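Local coordinates for protein bifunctional endo-1,4-beta-xylanase A (Neocallimastix patriciarum, PDB 2VG9) that probably hydrolyses internal beta-1,4-xylosidic bonds of xylan in plant cell walls, as a family 11 glycoside hydrolase (endo-xylanase), at residues A42-A47 and L196-W201; T68-I73 and G189-V194; W98-G103 and V107-Y112; Y112-D117 and K179-Q184. All coordinates share one frame; numbering follows the deposited sequence.

Interaction 1: A42-A47 and L196-W201; sequences AEWNAA and LNAEGW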
# COMPACT_ATOMS: atom_id res chain seq x y z
N ALA A 42 -8.20 9.55 6.96
CA ALA A 42 -6.87 10.07 7.28
C ALA A 42 -6.71 11.43 6.62
O ALA A 42 -7.36 11.73 5.60
CB ALA A 42 -5.81 9.15 6.81
N GLU A 43 -5.84 12.24 7.20
CA GLU A 43 -5.60 13.56 6.71
C GLU A 43 -4.15 13.87 7.02
O GLU A 43 -3.62 13.44 8.04
CB GLU A 43 -6.60 14.59 7.32
CG GLU A 43 -6.68 14.68 8.87
CD GLU A 43 -5.62 15.61 9.49
OE1 GLU A 43 -5.24 15.40 10.68
OE2 GLU A 43 -5.16 16.56 8.79
N TRP A 44 -3.49 14.56 6.10
CA TRP A 44 -2.09 14.86 6.30
C TRP A 44 -1.78 16.27 5.84
O TRP A 44 -2.41 16.78 4.94
CB TRP A 44 -1.18 13.80 5.63
CG TRP A 44 -1.24 13.68 4.11
CD1 TRP A 44 -0.36 14.23 3.21
CD2 TRP A 44 -2.20 12.96 3.33
NE1 TRP A 44 -0.73 13.90 1.93
CE2 TRP A 44 -1.86 13.13 1.97
CE3 TRP A 44 -3.35 12.20 3.65
CZ2 TRP A 44 -2.61 12.57 0.92
CZ3 TRP A 44 -4.09 11.63 2.60
CH2 TRP A 44 -3.73 11.83 1.26
N ASN A 45 -0.83 16.90 6.52
CA ASN A 45 -0.22 18.13 6.03
C ASN A 45 1.25 17.85 6.07
O ASN A 45 1.83 17.88 7.16
CB ASN A 45 -0.55 19.35 6.92
CG ASN A 45 -1.97 19.84 6.76
OD1 ASN A 45 -2.28 20.58 5.81
ND2 ASN A 45 -2.86 19.42 7.67
N ALA A 46 1.84 17.53 4.92
CA ALA A 46 3.28 17.30 4.81
C ALA A 46 3.87 18.02 3.59
O ALA A 46 4.85 17.56 3.00
CB ALA A 46 3.59 15.80 4.76
N ALA A 47 3.25 19.14 3.20
CA ALA A 47 3.73 19.94 2.06
C ALA A 47 4.93 20.80 2.48
O ALA A 47 4.89 22.04 2.50
CB ALA A 47 2.59 20.77 1.45
N LEU A 196 -4.90 -1.51 2.43
CA LEU A 196 -5.14 -0.30 1.65
C LEU A 196 -4.41 0.89 2.28
O LEU A 196 -4.52 1.13 3.48
CB LEU A 196 -6.63 -0.03 1.51
CG LEU A 196 -6.89 1.06 0.48
CD1 LEU A 196 -6.74 0.47 -0.94
CD2 LEU A 196 -8.29 1.67 0.77
N ASN A 197 -3.68 1.63 1.46
CA ASN A 197 -2.66 2.57 1.91
C ASN A 197 -2.81 3.93 1.24
O ASN A 197 -2.94 4.00 0.03
CB ASN A 197 -1.28 1.94 1.58
CG ASN A 197 -0.10 2.88 1.83
OD1 ASN A 197 0.13 3.32 2.93
ND2 ASN A 197 0.70 3.14 0.79
N ALA A 198 -2.83 5.00 2.02
CA ALA A 198 -2.79 6.37 1.55
C ALA A 198 -1.42 6.90 1.93
O ALA A 198 -1.09 6.91 3.13
CB ALA A 198 -3.91 7.22 2.22
N GLU A 199 -0.59 7.28 0.96
CA GLU A 199 0.68 7.93 1.32
C GLU A 199 0.91 9.23 0.55
O GLU A 199 0.37 9.40 -0.56
CB GLU A 199 1.88 6.98 1.21
CG GLU A 199 2.07 6.30 -0.16
CD GLU A 199 3.14 5.19 -0.14
OE1 GLU A 199 4.15 5.31 -0.85
OE2 GLU A 199 3.00 4.21 0.62
N GLY A 200 1.72 10.12 1.13
CA GLY A 200 1.98 11.43 0.59
C GLY A 200 3.43 11.85 0.80
O GLY A 200 3.97 11.68 1.91
N TRP A 201 4.04 12.38 -0.25
CA TRP A 201 5.38 12.93 -0.22
C TRP A 201 5.31 14.41 -0.56
O TRP A 201 4.81 14.77 -1.64
CB TRP A 201 6.26 12.23 -1.24
CG TRP A 201 7.65 12.82 -1.37
CD1 TRP A 201 8.13 13.61 -2.40
CD2 TRP A 201 8.74 12.62 -0.48
NE1 TRP A 201 9.45 13.93 -2.18
CE2 TRP A 201 9.85 13.32 -1.01
CE3 TRP A 201 8.91 11.90 0.71
CZ2 TRP A 201 11.09 13.35 -0.37
CZ3 TRP A 201 10.14 11.92 1.34
CH2 TRP A 201 11.22 12.64 0.79
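The indole of Trp44 meets Gly200 and Ala198 obliquely, with neither residue squarely over its face nor at its edge, while the ring of Phe53 stacks on it from outside the two segments. This is packing between the two sheets of the beta jelly roll of family 11 xylanases: residues 42-45 lie on strand 40-45 of one sheet, and residues 196-200 lie on the long strand 190-200 of the other. The layers are joined here by van der Waals contact. Trp44 NE1 comes within 3.9 Å of Gly200 CA, and at the far side of the ring system Trp44 CZ3 lies 4.4 Å from Ala198 CB. The indole is set between the backbone N and the carbonyl carbon (chi1 64°), a rotation that holds the flat group against the opposite strand. Glycine and alanine suit positions 200 and 198 because the indole lies against them. A beta carbon built on Gly200 would fall 2.4 Å from Trp44 NE1, a clash, and the methyl of Ala198 makes a loose contact with the ring. Ala198 points at Trp44, whereas Glu199, next along the strand, points away. The buried N-H of Trp44 is satisfied by Ser203 OG, just beyond residues 196-201.

Interaction 2: T68-I73 and G189-V194; sequences TDYDYI and GNLYEV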
# COMPACT_ATOMS: atom_id res chain seq x y z
N THR A 68 1.12 -16.69 -3.64
CA THR A 68 0.30 -17.23 -4.72
C THR A 68 -0.37 -18.58 -4.37
O THR A 68 -1.18 -19.07 -5.17
CB THR A 68 1.12 -17.42 -6.02
OG1 THR A 68 2.38 -18.02 -5.69
CG2 THR A 68 1.37 -16.06 -6.71
N ASP A 69 -0.01 -19.17 -3.22
CA ASP A 69 -0.76 -20.35 -2.70
C ASP A 69 -2.19 -20.05 -2.28
O ASP A 69 -3.03 -20.93 -2.29
CB ASP A 69 -0.08 -20.95 -1.48
CG ASP A 69 1.15 -21.70 -1.84
OD1 ASP A 69 1.48 -21.66 -3.06
OD2 ASP A 69 1.82 -22.21 -0.92
N TYR A 70 -2.46 -18.83 -1.85
CA TYR A 70 -3.86 -18.47 -1.54
C TYR A 70 -4.67 -18.51 -2.85
O TYR A 70 -4.31 -17.83 -3.84
CB TYR A 70 -3.90 -17.10 -0.89
CG TYR A 70 -3.20 -17.05 0.43
CD1 TYR A 70 -3.90 -17.32 1.62
CD2 TYR A 70 -1.84 -16.73 0.52
CE1 TYR A 70 -3.25 -17.26 2.87
CE2 TYR A 70 -1.19 -16.68 1.75
CZ TYR A 70 -1.90 -16.95 2.91
OH TYR A 70 -1.25 -16.89 4.10
N ASP A 71 -5.75 -19.29 -2.85
CA ASP A 71 -6.55 -19.50 -4.06
C ASP A 71 -7.18 -18.22 -4.57
O ASP A 71 -7.16 -17.95 -5.77
CB ASP A 71 -7.64 -20.55 -3.82
CG ASP A 71 -7.10 -21.99 -3.89
OD1 ASP A 71 -6.03 -22.22 -4.50
OD2 ASP A 71 -7.76 -22.88 -3.33
N TYR A 72 -7.71 -17.42 -3.64
CA TYR A 72 -8.38 -16.18 -3.98
C TYR A 72 -8.14 -15.17 -2.87
O TYR A 72 -8.27 -15.49 -1.69
CB TYR A 72 -9.89 -16.41 -4.19
CG TYR A 72 -10.57 -15.22 -4.81
CD1 TYR A 72 -10.73 -15.13 -6.19
CD2 TYR A 72 -11.06 -14.17 -4.01
CE1 TYR A 72 -11.35 -14.03 -6.77
CE2 TYR A 72 -11.70 -13.05 -4.58
CZ TYR A 72 -11.83 -12.99 -5.97
OH TYR A 72 -12.43 -11.90 -6.57
N ILE A 73 -7.76 -13.94 -3.24
CA ILE A 73 -7.66 -12.84 -2.27
C ILE A 73 -8.42 -11.68 -2.89
O ILE A 73 -8.09 -11.24 -3.99
CB ILE A 73 -6.19 -12.44 -1.92
CG1 ILE A 73 -5.38 -13.64 -1.40
CG2 ILE A 73 -6.18 -11.23 -0.88
CD1 ILE A 73 -3.84 -13.31 -1.23
N GLY A 189 7.62 -14.52 -2.24
CA GLY A 189 7.79 -15.03 -0.88
C GLY A 189 6.47 -15.19 -0.14
O GLY A 189 5.42 -15.29 -0.76
N ASN A 190 6.53 -15.23 1.18
CA ASN A 190 5.33 -15.53 1.99
C ASN A 190 4.52 -14.25 2.22
O ASN A 190 5.08 -13.20 2.48
CB ASN A 190 5.72 -16.14 3.34
CG ASN A 190 6.35 -17.53 3.22
OD1 ASN A 190 5.99 -18.32 2.34
ND2 ASN A 190 7.28 -17.83 4.13
N LEU A 191 3.19 -14.35 2.16
CA LEU A 191 2.38 -13.14 2.26
C LEU A 191 2.36 -12.53 3.69
O LEU A 191 1.87 -13.14 4.63
CB LEU A 191 0.97 -13.41 1.74
CG LEU A 191 0.03 -12.19 1.67
CD1 LEU A 191 0.61 -11.03 0.75
CD2 LEU A 191 -1.32 -12.73 1.16
N TYR A 192 2.90 -11.33 3.83
CA TYR A 192 2.91 -10.62 5.08
C TYR A 192 1.55 -10.00 5.44
O TYR A 192 1.06 -10.20 6.53
CB TYR A 192 4.01 -9.55 5.03
CG TYR A 192 4.15 -8.66 6.25
CD1 TYR A 192 4.60 -9.19 7.46
CD2 TYR A 192 3.85 -7.29 6.19
CE1 TYR A 192 4.75 -8.40 8.59
CE2 TYR A 192 4.00 -6.47 7.34
CZ TYR A 192 4.46 -7.04 8.54
OH TYR A 192 4.62 -6.32 9.71
N GLU A 193 0.98 -9.22 4.52
CA GLU A 193 -0.30 -8.51 4.73
C GLU A 193 -0.85 -8.02 3.39
O GLU A 193 -0.13 -8.02 2.38
CB GLU A 193 -0.08 -7.26 5.58
CG GLU A 193 0.66 -6.16 4.77
CD GLU A 193 1.05 -4.95 5.59
OE1 GLU A 193 0.30 -4.57 6.51
OE2 GLU A 193 2.13 -4.39 5.33
N VAL A 194 -2.12 -7.62 3.41
CA VAL A 194 -2.77 -6.99 2.27
C VAL A 194 -3.51 -5.81 2.88
O VAL A 194 -4.43 -5.97 3.71
CB VAL A 194 -3.76 -7.93 1.51
CG1 VAL A 194 -4.49 -7.18 0.39
CG2 VAL A 194 -3.03 -9.17 0.91
O HOH W 1 1.26 -15.94 4.58
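The CA atoms of Ile73 and Val194 are 8.9 Å apart, too far for strand pairing. Residues 68-72 form an irregular loop that enters strand 73-86 at Ile73, and residues 189-194 follow strand 190-200 across its break near Tyr192. In the family 11 jelly roll this is apolar packing between the loop leading into strand 73-86 of one sheet and strand 190-200 of the other. Ile73 and Leu191 reach out tip to tip, Ile73 CD1 lying 3.5 Å from Leu191 CD2. With CG1 of Ile73 anti to the carbonyl carbon (chi1 -56°), its CD1 is carried toward Leu191, while the other branch, CG2, lies 4.2 Å from Val194 CG2. Isoleucine suits this place because its two branches serve these two partners. Tyr70 slants across Leu191, its CE2 3.9 Å from Leu191 CB. Its hydroxyl adds a polar link: a water in the plane of the ring, at its edge, lies 2.7 Å from Tyr70 OH and donates to Leu191 O at 2.9 Å. Phe178 of helix 174-182 packs on both Ile73 and Leu191, Phe99 of strand 89-100 touches Leu191, and Thr216 and Val214 of strand 203-216 reach Ile73 and Val194 respectively.

Interaction 3: W98-G103 and V107-Y112; sequences WFQNRG and VPLVEY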
# COMPACT_ATOMS: atom_id res chain seq x y z
N TRP A 98 3.82 -6.76 1.92
CA TRP A 98 5.15 -7.38 1.64
C TRP A 98 5.06 -8.87 1.34
O TRP A 98 4.12 -9.55 1.82
CB TRP A 98 6.10 -7.18 2.83
CG TRP A 98 6.45 -5.73 3.13
CD1 TRP A 98 5.64 -4.78 3.69
CD2 TRP A 98 7.72 -5.09 2.91
NE1 TRP A 98 6.32 -3.60 3.83
CE2 TRP A 98 7.59 -3.76 3.34
CE3 TRP A 98 8.94 -5.52 2.38
CZ2 TRP A 98 8.65 -2.83 3.25
CZ3 TRP A 98 9.97 -4.62 2.29
CH2 TRP A 98 9.83 -3.27 2.73
N PHE A 99 6.02 -9.39 0.57
CA PHE A 99 6.31 -10.83 0.54
C PHE A 99 7.59 -11.04 1.34
O PHE A 99 8.66 -10.51 0.98
CB PHE A 99 6.49 -11.42 -0.88
CG PHE A 99 5.38 -11.09 -1.87
CD1 PHE A 99 4.04 -10.97 -1.45
CD2 PHE A 99 5.68 -10.92 -3.23
CE1 PHE A 99 3.02 -10.67 -2.37
CE2 PHE A 99 4.67 -10.63 -4.14
CZ PHE A 99 3.32 -10.50 -3.71
N GLN A 100 7.46 -11.77 2.44
CA GLN A 100 8.56 -12.02 3.37
C GLN A 100 9.40 -13.16 2.79
O GLN A 100 8.85 -14.16 2.31
CB GLN A 100 8.00 -12.40 4.74
CG GLN A 100 9.06 -12.75 5.85
CD GLN A 100 9.99 -11.58 6.21
OE1 GLN A 100 11.05 -11.41 5.61
NE2 GLN A 100 9.63 -10.83 7.24
N ASN A 101 10.71 -13.00 2.83
CA ASN A 101 11.61 -14.04 2.37
C ASN A 101 12.45 -14.67 3.50
O ASN A 101 13.38 -15.42 3.22
CB ASN A 101 12.52 -13.50 1.25
CG ASN A 101 13.59 -12.57 1.77
OD1 ASN A 101 13.44 -11.97 2.83
ND2 ASN A 101 14.68 -12.45 1.01
N ARG A 102 12.16 -14.33 4.75
CA ARG A 102 12.85 -14.96 5.89
C ARG A 102 12.65 -16.47 5.78
O ARG A 102 11.53 -16.94 5.59
CB ARG A 102 12.34 -14.42 7.23
CG ARG A 102 13.10 -14.98 8.46
CD ARG A 102 12.56 -14.43 9.78
NE ARG A 102 13.11 -13.11 10.14
CZ ARG A 102 12.38 -12.00 10.32
NH1 ARG A 102 11.05 -12.01 10.18
NH2 ARG A 102 12.99 -10.86 10.66
N GLY A 103 13.76 -17.21 5.82
CA GLY A 103 13.74 -18.67 5.71
C GLY A 103 13.65 -19.23 4.31
O GLY A 103 13.53 -20.46 4.13
N VAL A 107 14.75 -16.23 -3.08
CA VAL A 107 13.54 -15.41 -3.17
C VAL A 107 13.83 -14.02 -2.62
O VAL A 107 14.35 -13.89 -1.53
CB VAL A 107 12.38 -16.00 -2.31
CG1 VAL A 107 11.10 -15.16 -2.46
CG2 VAL A 107 12.14 -17.48 -2.62
N PRO A 108 13.44 -12.95 -3.35
CA PRO A 108 13.66 -11.62 -2.78
C PRO A 108 12.59 -11.17 -1.75
O PRO A 108 11.46 -11.68 -1.74
CB PRO A 108 13.65 -10.71 -4.02
CG PRO A 108 12.75 -11.41 -4.98
CD PRO A 108 12.80 -12.89 -4.67
N LEU A 109 12.98 -10.22 -0.91
CA LEU A 109 12.07 -9.53 -0.02
C LEU A 109 11.35 -8.52 -0.90
O LEU A 109 12.00 -7.79 -1.65
CB LEU A 109 12.89 -8.80 1.05
CG LEU A 109 12.41 -8.30 2.43
CD1 LEU A 109 12.72 -6.85 2.67
CD2 LEU A 109 10.97 -8.67 2.85
N VAL A 110 10.01 -8.46 -0.84
CA VAL A 110 9.24 -7.61 -1.78
C VAL A 110 8.29 -6.72 -1.01
O VAL A 110 7.60 -7.20 -0.11
CB VAL A 110 8.44 -8.48 -2.80
CG1 VAL A 110 7.43 -7.64 -3.60
CG2 VAL A 110 9.38 -9.25 -3.72
N GLU A 111 8.27 -5.42 -1.35
CA GLU A 111 7.21 -4.49 -0.96
C GLU A 111 6.40 -4.25 -2.25
O GLU A 111 6.98 -3.94 -3.30
CB GLU A 111 7.83 -3.18 -0.47
CG GLU A 111 6.86 -2.10 0.02
CD GLU A 111 7.63 -0.89 0.52
OE1 GLU A 111 7.25 -0.33 1.57
OE2 GLU A 111 8.64 -0.49 -0.12
N TYR A 112 5.09 -4.46 -2.20
CA TYR A 112 4.27 -4.41 -3.41
C TYR A 112 3.18 -3.32 -3.30
O TYR A 112 2.75 -2.96 -2.18
CB TYR A 112 3.67 -5.80 -3.72
CG TYR A 112 2.56 -6.24 -2.77
CD1 TYR A 112 1.26 -5.72 -2.92
CD2 TYR A 112 2.80 -7.16 -1.73
CE1 TYR A 112 0.21 -6.08 -2.07
CE2 TYR A 112 1.72 -7.59 -0.85
CZ TYR A 112 0.44 -7.02 -1.04
OH TYR A 112 -0.65 -7.34 -0.26
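Trp98 starts its contact with the facing strand at CB, which lies 3.3 Å from Val110 O. Farther out, Trp98 CE3 passes the same oxygen at 3.3 Å, and Trp98 CZ3 meets the methyl Leu109 CD1 at 3.6 Å. The six-membered ring then takes Glu111 CB over its face in a CH-pi contact, 3.6 Å from the centroid and only 2° off the ring normal. At the outer rim Trp98 CZ2 lies 3.3 Å from Glu111 OE1. Trp98 NE1 and Glu111 OE1 both bond to Tyr96 OH, so a broad residue with one N-H suits the spot. With an alanine in place of Trp98, the Glu111 stem would probably lose the surface it rests on and Tyr96 OH one of its partners. Phe99, Val110 and Tyr112 occupy the other face of the sheet, the first two side by side. Between the strands, Phe99 N bonds to Val110 O at 2.8 Å, and Val110 N to Phe99 O at 3.1 Å. Near the turn Asn101 ND2 gives a nearly straight 2.9 Å bond to Val107 O. The whole is an antiparallel beta hairpin of strands 89-100 and 110-115, within the curved sheet of the family 11 jelly roll.

Interaction 4: Y112-D117 and K179-Q184; sequences YYIIED and KEWAKQ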
# COMPACT_ATOMS: atom_id res chain seq x y z
N TYR A 112 5.09 -4.46 -2.20
CA TYR A 112 4.27 -4.41 -3.41
C TYR A 112 3.18 -3.32 -3.30
O TYR A 112 2.75 -2.96 -2.18
CB TYR A 112 3.67 -5.80 -3.72
CG TYR A 112 2.56 -6.24 -2.77
CD1 TYR A 112 1.26 -5.72 -2.92
CD2 TYR A 112 2.80 -7.16 -1.73
CE1 TYR A 112 0.21 -6.08 -2.07
CE2 TYR A 112 1.72 -7.59 -0.85
CZ TYR A 112 0.44 -7.02 -1.04
OH TYR A 112 -0.65 -7.34 -0.26
N TYR A 113 2.79 -2.78 -4.45
CA TYR A 113 1.83 -1.69 -4.57
C TYR A 113 0.87 -2.01 -5.71
O TYR A 113 1.30 -2.32 -6.84
CB TYR A 113 2.53 -0.38 -4.92
CG TYR A 113 3.53 0.08 -3.93
CD1 TYR A 113 3.22 1.06 -2.98
CD2 TYR A 113 4.83 -0.42 -3.96
CE1 TYR A 113 4.18 1.48 -2.05
CE2 TYR A 113 5.77 -0.03 -3.06
CZ TYR A 113 5.45 0.92 -2.12
OH TYR A 113 6.46 1.29 -1.25
N ILE A 114 -0.42 -1.94 -5.43
CA ILE A 114 -1.38 -1.97 -6.52
C ILE A 114 -2.04 -0.61 -6.48
O ILE A 114 -2.90 -0.34 -5.63
CB ILE A 114 -2.41 -3.12 -6.36
CG1 ILE A 114 -1.70 -4.49 -6.36
CG2 ILE A 114 -3.45 -3.07 -7.50
CD1 ILE A 114 -2.59 -5.59 -5.81
N ILE A 115 -1.59 0.28 -7.38
CA ILE A 115 -1.94 1.69 -7.24
C ILE A 115 -3.18 2.01 -8.05
O ILE A 115 -3.17 1.94 -9.28
CB ILE A 115 -0.77 2.63 -7.63
CG1 ILE A 115 0.51 2.21 -6.89
CG2 ILE A 115 -1.14 4.10 -7.40
CD1 ILE A 115 1.75 3.08 -7.20
N GLU A 116 -4.23 2.39 -7.31
CA GLU A 116 -5.55 2.69 -7.86
C GLU A 116 -5.73 4.15 -8.27
O GLU A 116 -6.47 4.45 -9.21
CB GLU A 116 -6.61 2.31 -6.81
CG GLU A 116 -6.61 0.84 -6.52
CD GLU A 116 -7.24 0.04 -7.69
OE1 GLU A 116 -8.50 0.01 -7.79
OE2 GLU A 116 -6.48 -0.54 -8.50
N ASP A 117 -5.06 5.04 -7.56
CA ASP A 117 -5.16 6.47 -7.79
C ASP A 117 -3.89 7.09 -7.21
O ASP A 117 -3.23 6.50 -6.32
CB ASP A 117 -6.43 7.04 -7.12
CG ASP A 117 -6.89 8.39 -7.72
OD1 ASP A 117 -6.22 8.97 -8.59
OD2 ASP A 117 -7.94 8.90 -7.30
N LYS A 179 -0.51 -13.32 -9.40
CA LYS A 179 -0.34 -14.30 -10.51
C LYS A 179 0.37 -13.68 -11.70
O LYS A 179 1.30 -14.28 -12.25
CB LYS A 179 -1.69 -14.84 -10.99
CG LYS A 179 -2.27 -15.98 -10.17
CD LYS A 179 -3.64 -16.41 -10.75
CE LYS A 179 -4.63 -16.79 -9.63
NZ LYS A 179 -5.65 -17.83 -10.06
N GLU A 180 -0.06 -12.47 -12.08
CA GLU A 180 0.60 -11.69 -13.13
C GLU A 180 2.06 -11.42 -12.85
O GLU A 180 2.87 -11.52 -13.78
CB GLU A 180 -0.14 -10.38 -13.44
CG GLU A 180 -1.48 -10.60 -14.18
CD GLU A 180 -1.34 -11.07 -15.65
OE1 GLU A 180 -0.23 -11.16 -16.19
OE2 GLU A 180 -2.38 -11.36 -16.28
N TRP A 181 2.41 -11.06 -11.60
CA TRP A 181 3.82 -10.86 -11.26
C TRP A 181 4.62 -12.17 -11.33
O TRP A 181 5.77 -12.21 -11.84
CB TRP A 181 3.96 -10.19 -9.90
CG TRP A 181 3.25 -8.84 -9.76
CD1 TRP A 181 2.91 -7.94 -10.76
CD2 TRP A 181 2.78 -8.26 -8.53
NE1 TRP A 181 2.26 -6.85 -10.20
CE2 TRP A 181 2.18 -7.02 -8.84
CE3 TRP A 181 2.80 -8.68 -7.19
CZ2 TRP A 181 1.60 -6.21 -7.87
CZ3 TRP A 181 2.24 -7.86 -6.23
CH2 TRP A 181 1.63 -6.65 -6.57
N ALA A 182 4.01 -13.24 -10.81
CA ALA A 182 4.57 -14.58 -10.88
C ALA A 182 4.85 -14.99 -12.34
O ALA A 182 5.90 -15.54 -12.63
CB ALA A 182 3.64 -15.57 -10.19
N LYS A 183 3.93 -14.65 -13.25
CA LYS A 183 4.05 -14.97 -14.67
C LYS A 183 5.27 -14.33 -15.32
O LYS A 183 5.67 -14.77 -16.39
CB LYS A 183 2.83 -14.49 -15.44
CG LYS A 183 1.81 -15.53 -15.78
CD LYS A 183 0.58 -14.83 -16.35
CE LYS A 183 -0.36 -15.81 -17.01
NZ LYS A 183 -1.06 -16.68 -16.03
N GLN A 184 5.79 -13.26 -14.72
CA GLN A 184 6.96 -12.54 -15.23
C GLN A 184 8.25 -13.22 -14.86
O GLN A 184 9.33 -12.86 -15.35
CB GLN A 184 7.00 -11.08 -14.74
CG GLN A 184 5.71 -10.26 -14.98
CD GLN A 184 5.15 -10.42 -16.40
OE1 GLN A 184 3.99 -10.87 -16.60
NE2 GLN A 184 5.95 -10.04 -17.38
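Tyr112 and Trp181 run at about a right angle to each other, and their rings make an oblique pair, centroids 5.7 Å apart and planes turned by 51°. The outer rim of the indole does the touching: Trp181 CZ3 lies 3.5 Å from Tyr112 CB, and Tyr112 CD1 sits in the indole plane, at its edge, 3.8 Å from Trp181 CH2. Trp181 has its CG anti to the carbonyl carbon (chi1 -58°), which sends the indole off the helix toward the strand. A long, flat side chain suits a CA separation of 10.2 Å between Tyr112 and Trp181. In the jelly roll fold of family 11 this is where the single helix, 174-182, packs on the sheet that contains strand 110-115. An alanine in place of Trp181 would probably open a gap between helix and strand, removing part of the apolar cover of Tyr112 CB and Ile114 CG1. At the same rim Ile114, slanting across the indole, brings CG1 to 4.0 Å from Trp181 CH2; this methylene lies against the rim of the ring. The indole nitrogen NE1 makes a weak bond to Ser161 OG, and the ring of Trp186 meets the indole with planes about 25° apart.

From the N terminus, residues 42-47 open the longest loop, which closes only when interaction 1 is made at 196-201. Residues 68-73 open the next, closed by interaction 2 at 189-194, just before the same strand reaches interaction 1. Inside both lie the other two, in series: interaction 3 closes a short hairpin loop at 107-112, and interaction 4 starts from the shared Tyr112 and closes at 179-184. None cross. Interaction 1 joins the two sheets; interaction 2, about 26 Å away between centres, joins the loop and start of strand 73-86 to the other sheet. Interaction 3 links neighbouring strands and interaction 4 adds the helix. Tyr112 OH bonds to Glu193 O, tying both to interaction 2.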